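Local coordinates for serine repeat antigen 5 (Plasmodium falciparum, PDB 6X42), which belongs to the papain family of cysteine proteases and, as a pseudo-zymogen of the malaria parasite, is probably not a conventional active protease, at residues 57-62 with 76-81; 64-69 with 137-142. All blocks are in the same frame, centred on the assembly; numbering follows the deposited sequence.

Interaction 1. Residues 57-62 with 76-81; sequences ASKYHL and ISALYV
Lys59 and Ile76 pack beta carbon to beta carbon, and the lysine then turns its amine onto the isoleucine carbonyl. Their beta carbons set the spacing, with Lys59 CB 4.0 Å from Ile76 CB. From there the lysine aliphatic chain runs past Ala78, whose methyl CB sits 3.9 Å from Lys59 CD, with CE also beside that methyl. The route starts from a rotamer uncommon in helices: CG is wedged between the backbone N and the carbonyl carbon (chi1 87°), and the chain then stays extended until a final bend at chi4 of 81° brings the ammonium round to the carbonyl. Lys59 NZ donates to Ile76 O at 2.8 Å. The C=O...N angle of 141°, with the nitrogen in the carbonyl plane, puts the bond on a lone pair. The same NZ forms salt bridges with Glu63 and Glu45, so three oxygen partners grip a buried charge; the two carboxylates probably stabilise its protonated form. Glu63 also accepts from Ile76 N, so both polar backbone atoms of Ile76 are bound.

Away from the ammonium, Ile76 faces the helix with its longer branch. CD1 reaches the helix backbone 3.6 Å from Lys59 O and meets Leu62 CB at 3.9 Å, while Leu62 also packs on Ile106 of helix 99-109. Next along the chain, Ser77 turns its CB away from the helix and serves as N-cap: Ser77 OG accepts from Tyr80 N at 3.0 Å. Tyr118 O is a second partner of that hydroxyl. A buried lysine thus fastens the segment leading into the N-capped helix 78-83 to the flank of helix 53-68, the long central helix of the papain fold.

Interaction 2. Residues 64-69 with 137-142; sequences TIRCMK and MNLWDN
The C-terminal end of the central papain-fold helix meets a type I beta turn here, through a single pair of residues, Arg66 and Leu139. The two side chains cross at about a right angle, and the leucine lies over one face of the guanidinium: Leu139 CB stands 4.2 Å above the plane of the Arg66 group, over its centre, and Leu139 CD2 comes within 3.7 Å of Arg66 NH2. Leu139 O approaches the same face, 2.9 Å from Arg66 NH1. Because this oxygen sits well off the guanidinium plane, the angle is poor and the pair is not a hydrogen bond, although attraction between the guanidinium charge and the carbonyl dipole may still contribute.

The directed polar link is made instead by a water lying in the guanidinium plane, at its edge. It accepts from Arg66 NH1 at 3.0 Å and donates to Asp141 O, also at 3.0 Å. The arginine chain is extended at chi2 and bends at chi3 (56°); this bend, with the turn about chi4, presents the face of the flat group to Leu139. Arg66 also makes a cation-pi contact with Tyr71.

The turn has its own supports. Asp141 N donates to Asn138 O at 3.2 Å, closing it, and Trp140 N donates to Asn138 OD1 at 3.0 Å from above the plane of the Asn138 side-chain amide. Asn138 is tied in turn to Gly110 and Leu112, beyond helix 99-109. The combination is that of an Asx turn coinciding with a type I beta turn, joined by a water bridge to the end of a helix.

Overall arrangement
Followed from the N terminus, helix 53-68 supplies the first segments of both contacts, 57-62 and then 64-69. Interaction 1 closes a short loop, since 76-81 returns to the helix only 14 residues after 62. Interaction 2 closes a much longer one, its nearest ends 68 positions apart, and holds 137-142 beside the helix end. The segments alternate along the chain, so the two closures cross rather than nest. Their centres are 11 Å apart, and they meet directly where Ile76 CG1 packs 3.9 Å from Leu139 CD1. Together they join the central helix, the start of helix 78-83 and the loop preceding strand 144-145.

Interaction 1. Residues 57-62 with 76-81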
ATOM      1  N   ALA A  57      -4.119  -2.184  -1.532  1.00 11.83           N
ATOM      2  CA  ALA A  57      -2.816  -1.666  -1.115  1.00 12.09           C
ATOM      3  C   ALA A  57      -1.675  -2.346  -1.872  1.00 12.26           C
ATOM      4  O   ALA A  57      -0.671  -1.709  -2.236  1.00 12.38           O
ATOM      5  CB  ALA A  57      -2.650  -1.841   0.386  1.00 12.56           C
ATOM      6  N   SER A  58      -1.802  -3.650  -2.107  1.00 12.17           N
ATOM      7  CA  SER A  58      -0.758  -4.371  -2.820  1.00 12.71           C
ATOM      8  C   SER A  58      -0.684  -3.921  -4.269  1.00 13.01           C
ATOM      9  O   SER A  58       0.408  -3.715  -4.812  1.00 14.34           O
ATOM     10  CB  SER A  58      -1.001  -5.877  -2.746  1.00 13.13           C
ATOM     11  OG  SER A  58      -0.864  -6.395  -1.437  1.00 14.12           O
ATOM     12  N   LYS A  59      -1.837  -3.763  -4.917  1.00 13.17           N
ATOM     13  CA  LYS A  59      -1.827  -3.357  -6.317  1.00 13.44           C
ATOM     14  C   LYS A  59      -1.348  -1.918  -6.469  1.00 13.89           C
ATOM     15  O   LYS A  59      -0.671  -1.583  -7.452  1.00 14.57           O
ATOM     16  CB  LYS A  59      -3.191  -3.584  -6.982  1.00 14.11           C
ATOM     17  CG  LYS A  59      -4.179  -2.443  -6.838  1.00 14.59           C
ATOM     18  CD  LYS A  59      -5.574  -2.800  -7.382  1.00 14.69           C
ATOM     19  CE  LYS A  59      -6.490  -1.609  -7.413  1.00 15.40           C
ATOM     20  NZ  LYS A  59      -6.254  -0.764  -8.613  1.00 15.34           N
ATOM     21  N   TYR A  60      -1.691  -1.048  -5.510  1.00 13.27           N
ATOM     22  CA  TYR A  60      -1.217   0.329  -5.581  1.00 13.36           C
ATOM     23  C   TYR A  60       0.305   0.390  -5.489  1.00 13.38           C
ATOM     24  O   TYR A  60       0.943   1.186  -6.172  1.00 13.76           O
ATOM     25  CB  TYR A  60      -1.853   1.177  -4.493  1.00 13.69           C
ATOM     26  CG  TYR A  60      -1.359   2.601  -4.459  1.00 13.39           C
ATOM     27  CD1 TYR A  60      -1.866   3.574  -5.329  1.00 14.46           C
ATOM     28  CD2 TYR A  60      -0.344   2.975  -3.589  1.00 14.31           C
ATOM     29  CE1 TYR A  60      -1.422   4.888  -5.277  1.00 16.13           C
ATOM     30  CE2 TYR A  60       0.105   4.273  -3.529  1.00 14.67           C
ATOM     31  CZ  TYR A  60      -0.424   5.231  -4.371  1.00 15.32           C
ATOM     32  OH  TYR A  60       0.043   6.526  -4.256  1.00 18.10           O
ATOM     33  N   HIS A  61       0.901  -0.459  -4.652  1.00 13.00           N
ATOM     34  CA  HIS A  61       2.357  -0.537  -4.568  1.00 13.05           C
ATOM     35  C   HIS A  61       2.967  -0.906  -5.922  1.00 13.73           C
ATOM     36  O   HIS A  61       3.959  -0.302  -6.334  1.00 14.80           O
ATOM     37  CB  HIS A  61       2.723  -1.505  -3.439  1.00 13.62           C
ATOM     38  CG  HIS A  61       4.191  -1.628  -3.151  1.00 13.51           C
ATOM     39  ND1 HIS A  61       5.006  -0.559  -2.857  1.00 13.94           N
ATOM     40  CD2 HIS A  61       4.976  -2.726  -3.050  1.00 14.11           C
ATOM     41  CE1 HIS A  61       6.237  -0.999  -2.628  1.00 14.30           C
ATOM     42  NE2 HIS A  61       6.239  -2.313  -2.708  1.00 14.45           N
ATOM     43  N   LEU A  62       2.368  -1.858  -6.646  1.00 14.20           N
ATOM     44  CA  LEU A  62       2.827  -2.145  -8.003  1.00 15.34           C
ATOM     45  C   LEU A  62       2.564  -0.979  -8.952  1.00 15.27           C
ATOM     46  O   LEU A  62       3.386  -0.706  -9.840  1.00 16.75           O
ATOM     47  CB  LEU A  62       2.181  -3.420  -8.540  1.00 16.15           C
ATOM     48  CG  LEU A  62       2.634  -4.750  -7.981  1.00 19.97           C
ATOM     49  CD1 LEU A  62       1.951  -5.881  -8.751  1.00 21.41           C
ATOM     50  CD2 LEU A  62       4.158  -4.883  -8.086  1.00 21.29           C
ATOM     51  N   ILE A  76      -4.595  -1.418 -11.943  1.00 16.83           N
ATOM     52  CA  ILE A  76      -4.750  -2.874 -11.946  1.00 16.51           C
ATOM     53  C   ILE A  76      -6.168  -3.250 -11.526  1.00 16.02           C
ATOM     54  O   ILE A  76      -6.757  -2.607 -10.659  1.00 16.21           O
ATOM     55  CB  ILE A  76      -3.713  -3.485 -10.983  1.00 16.25           C
ATOM     56  CG1 ILE A  76      -2.292  -3.254 -11.512  1.00 18.13           C
ATOM     57  CG2 ILE A  76      -3.979  -4.968 -10.731  1.00 17.89           C
ATOM     58  CD1 ILE A  76      -1.165  -3.463 -10.492  1.00 18.14           C
ATOM     59  N   SER A  77      -6.719  -4.318 -12.118  1.00 16.11           N
ATOM     60  CA  SER A  77      -8.036  -4.810 -11.720  1.00 16.05           C
ATOM     61  C   SER A  77      -7.944  -5.512 -10.371  1.00 15.26           C
ATOM     62  O   SER A  77      -7.498  -6.659 -10.283  1.00 15.36           O
ATOM     63  CB  SER A  77      -8.545  -5.774 -12.789  1.00 17.09           C
ATOM     64  OG  SER A  77      -9.707  -6.459 -12.351  1.00 16.42           O
ATOM     65  N   ALA A  78      -8.427  -4.863  -9.311  1.00 14.14           N
ATOM     66  CA  ALA A  78      -8.513  -5.536  -8.021  1.00 14.04           C
ATOM     67  C   ALA A  78      -9.447  -6.736  -8.098  1.00 13.32           C
ATOM     68  O   ALA A  78      -9.243  -7.741  -7.411  1.00 14.11           O
ATOM     69  CB  ALA A  78      -9.029  -4.579  -6.951  1.00 14.62           C
ATOM     70  N   LEU A  79     -10.512  -6.627  -8.896  1.00 14.19           N
ATOM     71  CA  LEU A  79     -11.507  -7.700  -8.956  1.00 14.16           C
ATOM     72  C   LEU A  79     -10.923  -8.978  -9.550  1.00 13.89           C
ATOM     73  O   LEU A  79     -11.255 -10.085  -9.109  1.00 14.70           O
ATOM     74  CB  LEU A  79     -12.725  -7.226  -9.741  1.00 14.74           C
ATOM     75  CG  LEU A  79     -13.983  -8.089  -9.609  1.00 14.74           C
ATOM     76  CD1 LEU A  79     -14.496  -8.080  -8.173  1.00 15.67           C
ATOM     77  CD2 LEU A  79     -15.070  -7.610 -10.580  1.00 15.34           C
ATOM     78  N   TYR A  80     -10.024  -8.849 -10.531  1.00 14.82           N
ATOM     79  CA  TYR A  80      -9.380 -10.036 -11.081  1.00 15.64           C
ATOM     80  C   TYR A  80      -8.585 -10.767 -10.009  1.00 15.73           C
ATOM     81  O   TYR A  80      -8.653 -11.997  -9.893  1.00 16.39           O
ATOM     82  CB  TYR A  80      -8.482  -9.661 -12.259  1.00 16.53           C
ATOM     83  CG  TYR A  80      -8.010 -10.868 -13.043  1.00 18.15           C
ATOM     84  CD1 TYR A  80      -8.783 -11.418 -14.048  1.00 19.91           C
ATOM     85  CD2 TYR A  80      -6.805 -11.485 -12.739  1.00 19.42           C
ATOM     86  CE1 TYR A  80      -8.363 -12.541 -14.751  1.00 20.45           C
ATOM     87  CE2 TYR A  80      -6.373 -12.600 -13.440  1.00 20.69           C
ATOM     88  CZ  TYR A  80      -7.158 -13.131 -14.436  1.00 21.92           C
ATOM     89  OH  TYR A  80      -6.740 -14.254 -15.135  1.00 24.89           O
ATOM     90  N   VAL A  81      -7.819 -10.016  -9.214  1.00 14.90           N
ATOM     91  CA  VAL A  81      -7.024 -10.613  -8.150  1.00 14.73           C
ATOM     92  C   VAL A  81      -7.919 -11.234  -7.088  1.00 15.38           C
ATOM     93  O   VAL A  81      -7.598 -12.286  -6.527  1.00 17.89           O
ATOM     94  CB  VAL A  81      -6.037  -9.584  -7.571  1.00 15.48           C
ATOM     95  CG1 VAL A  81      -5.246 -10.178  -6.423  1.00 17.07           C
ATOM     96  CG2 VAL A  81      -5.134  -9.057  -8.683  1.00 17.35           C
TER

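Interaction 2. Residues 64-69 with 137-142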
ATOM      1  N   THR A  64       2.622   2.228  -8.193  1.00 15.12           N
ATOM      2  CA  THR A  64       3.637   3.272  -8.003  1.00 15.20           C
ATOM      3  C   THR A  64       4.990   2.813  -8.524  1.00 16.22           C
ATOM      4  O   THR A  64       5.744   3.620  -9.069  1.00 17.90           O
ATOM      5  CB  THR A  64       3.726   3.798  -6.558  1.00 14.99           C
ATOM      6  OG1 THR A  64       4.256   2.815  -5.653  1.00 14.94           O
ATOM      7  CG2 THR A  64       2.366   4.260  -6.037  1.00 15.33           C
ATOM      8  N   ILE A  65       5.316   1.524  -8.356  1.00 16.56           N
ATOM      9  CA  ILE A  65       6.552   1.009  -8.928  1.00 17.38           C
ATOM     10  C   ILE A  65       6.543   1.208 -10.438  1.00 18.06           C
ATOM     11  O   ILE A  65       7.547   1.634 -11.025  1.00 19.52           O
ATOM     12  CB  ILE A  65       6.762  -0.468  -8.539  1.00 17.13           C
ATOM     13  CG1 ILE A  65       7.129  -0.591  -7.056  1.00 16.61           C
ATOM     14  CG2 ILE A  65       7.809  -1.102  -9.440  1.00 19.30           C
ATOM     15  CD1 ILE A  65       7.024  -1.991  -6.479  1.00 17.47           C
ATOM     16  N   ARG A  66       5.410   0.910 -11.092  1.00 18.45           N
ATOM     17  CA  ARG A  66       5.289   1.135 -12.534  1.00 18.92           C
ATOM     18  C   ARG A  66       5.464   2.608 -12.885  1.00 20.49           C
ATOM     19  O   ARG A  66       6.164   2.942 -13.847  1.00 21.74           O
ATOM     20  CB  ARG A  66       3.956   0.578 -13.029  1.00 19.05           C
ATOM     21  CG  ARG A  66       3.955  -0.957 -13.142  1.00 20.98           C
ATOM     22  CD  ARG A  66       2.604  -1.528 -13.568  1.00 23.93           C
ATOM     23  NE  ARG A  66       2.164  -0.928 -14.824  1.00 27.73           N
ATOM     24  CZ  ARG A  66       2.591  -1.301 -16.028  1.00 31.25           C
ATOM     25  NH1 ARG A  66       3.448  -2.307 -16.152  1.00 33.93           N
ATOM     26  NH2 ARG A  66       2.172  -0.662 -17.107  1.00 32.91           N
ATOM     27  N   CYS A  67       4.891   3.511 -12.086  1.00 19.73           N
ATOM     28  CA  CYS A  67       5.107   4.939 -12.304  1.00 20.53           C
ATOM     29  C   CYS A  67       6.587   5.296 -12.198  1.00 20.98           C
ATOM     30  O   CYS A  67       7.118   6.043 -13.029  1.00 22.70           O
ATOM     31  CB  CYS A  67       4.320   5.760 -11.282  1.00 21.23           C
ATOM     32  SG  CYS A  67       2.578   6.053 -11.637  1.00 21.50           S
ATOM     33  N   MET A  68       7.271   4.774 -11.181  1.00 20.79           N
ATOM     34  CA  MET A  68       8.684   5.085 -11.000  1.00 22.24           C
ATOM     35  C   MET A  68       9.524   4.586 -12.172  1.00 24.28           C
ATOM     36  O   MET A  68      10.590   5.150 -12.441  1.00 27.02           O
ATOM     37  CB  MET A  68       9.200   4.451  -9.701  1.00 22.58           C
ATOM     38  CG  MET A  68       8.696   5.038  -8.365  1.00 22.73           C
ATOM     39  SD  MET A  68       8.589   6.830  -8.224  1.00 24.75           S
ATOM     40  CE  MET A  68      10.308   7.269  -8.057  1.00 25.53           C
ATOM     41  N   LYS A  69       9.074   3.539 -12.872  1.00 25.13           N
ATOM     42  CA  LYS A  69       9.790   2.982 -14.018  1.00 28.19           C
ATOM     43  C   LYS A  69       9.338   3.588 -15.349  1.00 28.72           C
ATOM     44  O   LYS A  69       9.786   3.138 -16.409  1.00 29.93           O
ATOM     45  CB  LYS A  69       9.654   1.448 -14.037  1.00 31.43           C
ATOM     46  CG  LYS A  69      10.366   0.699 -12.872  1.00 34.38           C
ATOM     47  CD  LYS A  69      11.762   1.262 -12.567  1.00 40.42           C
ATOM     48  CE  LYS A  69      12.540   0.498 -11.488  1.00 43.73           C
ATOM     49  NZ  LYS A  69      12.678   1.313 -10.245  1.00 45.18           N
ATOM     50  N   MET A 137      -5.299  -5.600 -21.556  1.00 28.69           N
ATOM     51  CA  MET A 137      -3.912  -5.263 -21.247  1.00 30.40           C
ATOM     52  C   MET A 137      -3.365  -6.163 -20.144  1.00 29.06           C
ATOM     53  O   MET A 137      -4.069  -6.473 -19.185  1.00 30.59           O
ATOM     54  CB  MET A 137      -3.809  -3.852 -20.663  1.00 37.35           C
ATOM     55  CG  MET A 137      -4.451  -2.728 -21.416  1.00 44.80           C
ATOM     56  SD  MET A 137      -4.181  -1.168 -20.515  1.00 50.76           S
ATOM     57  CE  MET A 137      -2.384  -1.093 -20.382  1.00 52.06           C
ATOM     58  N   ASN A 138      -2.092  -6.522 -20.244  1.00 27.88           N
ATOM     59  CA  ASN A 138      -1.385  -7.204 -19.155  1.00 27.71           C
ATOM     60  C   ASN A 138      -0.415  -6.214 -18.520  1.00 26.31           C
ATOM     61  O   ASN A 138       0.652  -5.932 -19.074  1.00 27.99           O
ATOM     62  CB  ASN A 138      -0.630  -8.438 -19.645  1.00 29.56           C
ATOM     63  CG  ASN A 138      -0.096  -9.285 -18.502  1.00 31.64           C
ATOM     64  OD1 ASN A 138      -0.243  -8.934 -17.324  1.00 31.03           O
ATOM     65  ND2 ASN A 138       0.529 -10.408 -18.843  1.00 34.77           N
ATOM     66  N   LEU A 139      -0.766  -5.714 -17.344  1.00 24.01           N
ATOM     67  CA  LEU A 139       0.086  -4.754 -16.652  1.00 24.31           C
ATOM     68  C   LEU A 139       1.252  -5.429 -15.951  1.00 27.05           C
ATOM     69  O   LEU A 139       2.049  -4.750 -15.296  1.00 28.43           O
ATOM     70  CB  LEU A 139      -0.751  -3.941 -15.664  1.00 23.02           C
ATOM     71  CG  LEU A 139      -1.854  -3.119 -16.343  1.00 23.39           C
ATOM     72  CD1 LEU A 139      -2.774  -2.512 -15.298  1.00 23.04           C
ATOM     73  CD2 LEU A 139      -1.256  -2.032 -17.233  1.00 25.45           C
ATOM     74  N   TRP A 140       1.358  -6.747 -16.080  1.00 29.28           N
ATOM     75  CA  TRP A 140       2.470  -7.529 -15.569  1.00 31.90           C
ATOM     76  C   TRP A 140       3.340  -8.063 -16.697  1.00 33.58           C
ATOM     77  O   TRP A 140       4.237  -8.868 -16.452  1.00 33.83           O
ATOM     78  CB  TRP A 140       1.926  -8.683 -14.723  1.00 35.11           C
ATOM     79  CG  TRP A 140       2.980  -9.409 -13.981  1.00 38.64           C
ATOM     80  CD1 TRP A 140       3.228 -10.746 -14.012  1.00 40.34           C
ATOM     81  CD2 TRP A 140       3.933  -8.842 -13.082  1.00 39.35           C
ATOM     82  NE1 TRP A 140       4.293 -11.049 -13.200  1.00 41.03           N
ATOM     83  CE2 TRP A 140       4.740  -9.896 -12.612  1.00 40.55           C
ATOM     84  CE3 TRP A 140       4.190  -7.544 -12.632  1.00 39.67           C
ATOM     85  CZ2 TRP A 140       5.781  -9.692 -11.719  1.00 41.89           C
ATOM     86  CZ3 TRP A 140       5.234  -7.349 -11.738  1.00 40.99           C
ATOM     87  CH2 TRP A 140       6.005  -8.411 -11.290  1.00 42.11           C
ATOM     88  N   ASP A 141       3.086  -7.652 -17.931  1.00 36.60           N
ATOM     89  CA  ASP A 141       3.948  -8.056 -19.030  1.00 42.06           C
ATOM     90  C   ASP A 141       5.389  -7.645 -18.731  1.00 43.88           C
ATOM     91  O   ASP A 141       5.652  -6.518 -18.299  1.00 43.47           O
ATOM     92  CB  ASP A 141       3.445  -7.412 -20.320  1.00 46.70           C
ATOM     93  CG  ASP A 141       3.823  -8.196 -21.557  1.00 51.74           C
ATOM     94  OD1 ASP A 141       4.025  -7.551 -22.605  1.00 53.37           O
ATOM     95  OD2 ASP A 141       3.929  -9.442 -21.483  1.00 53.83           O
ATOM     96  N   ASN A 142       6.314  -8.585 -18.928  1.00 46.13           N
ATOM     97  CA  ASN A 142       7.741  -8.427 -18.633  1.00 48.79           C
ATOM     98  C   ASN A 142       8.030  -8.082 -17.176  1.00 46.11           C
ATOM     99  O   ASN A 142       9.126  -7.608 -16.860  1.00 46.76           O
ATOM    100  CB  ASN A 142       8.456  -7.436 -19.564  1.00 52.94           C
ATOM    101  CG  ASN A 142       7.968  -7.514 -20.998  1.00 56.01           C
ATOM    102  OD1 ASN A 142       8.084  -8.550 -21.655  1.00 56.82           O
ATOM    103  ND2 ASN A 142       7.439  -6.405 -21.497  1.00 57.00           N
TER
HETATM  104  O   HOH W   1       4.547  -3.774 -18.503  1.00 49.82           O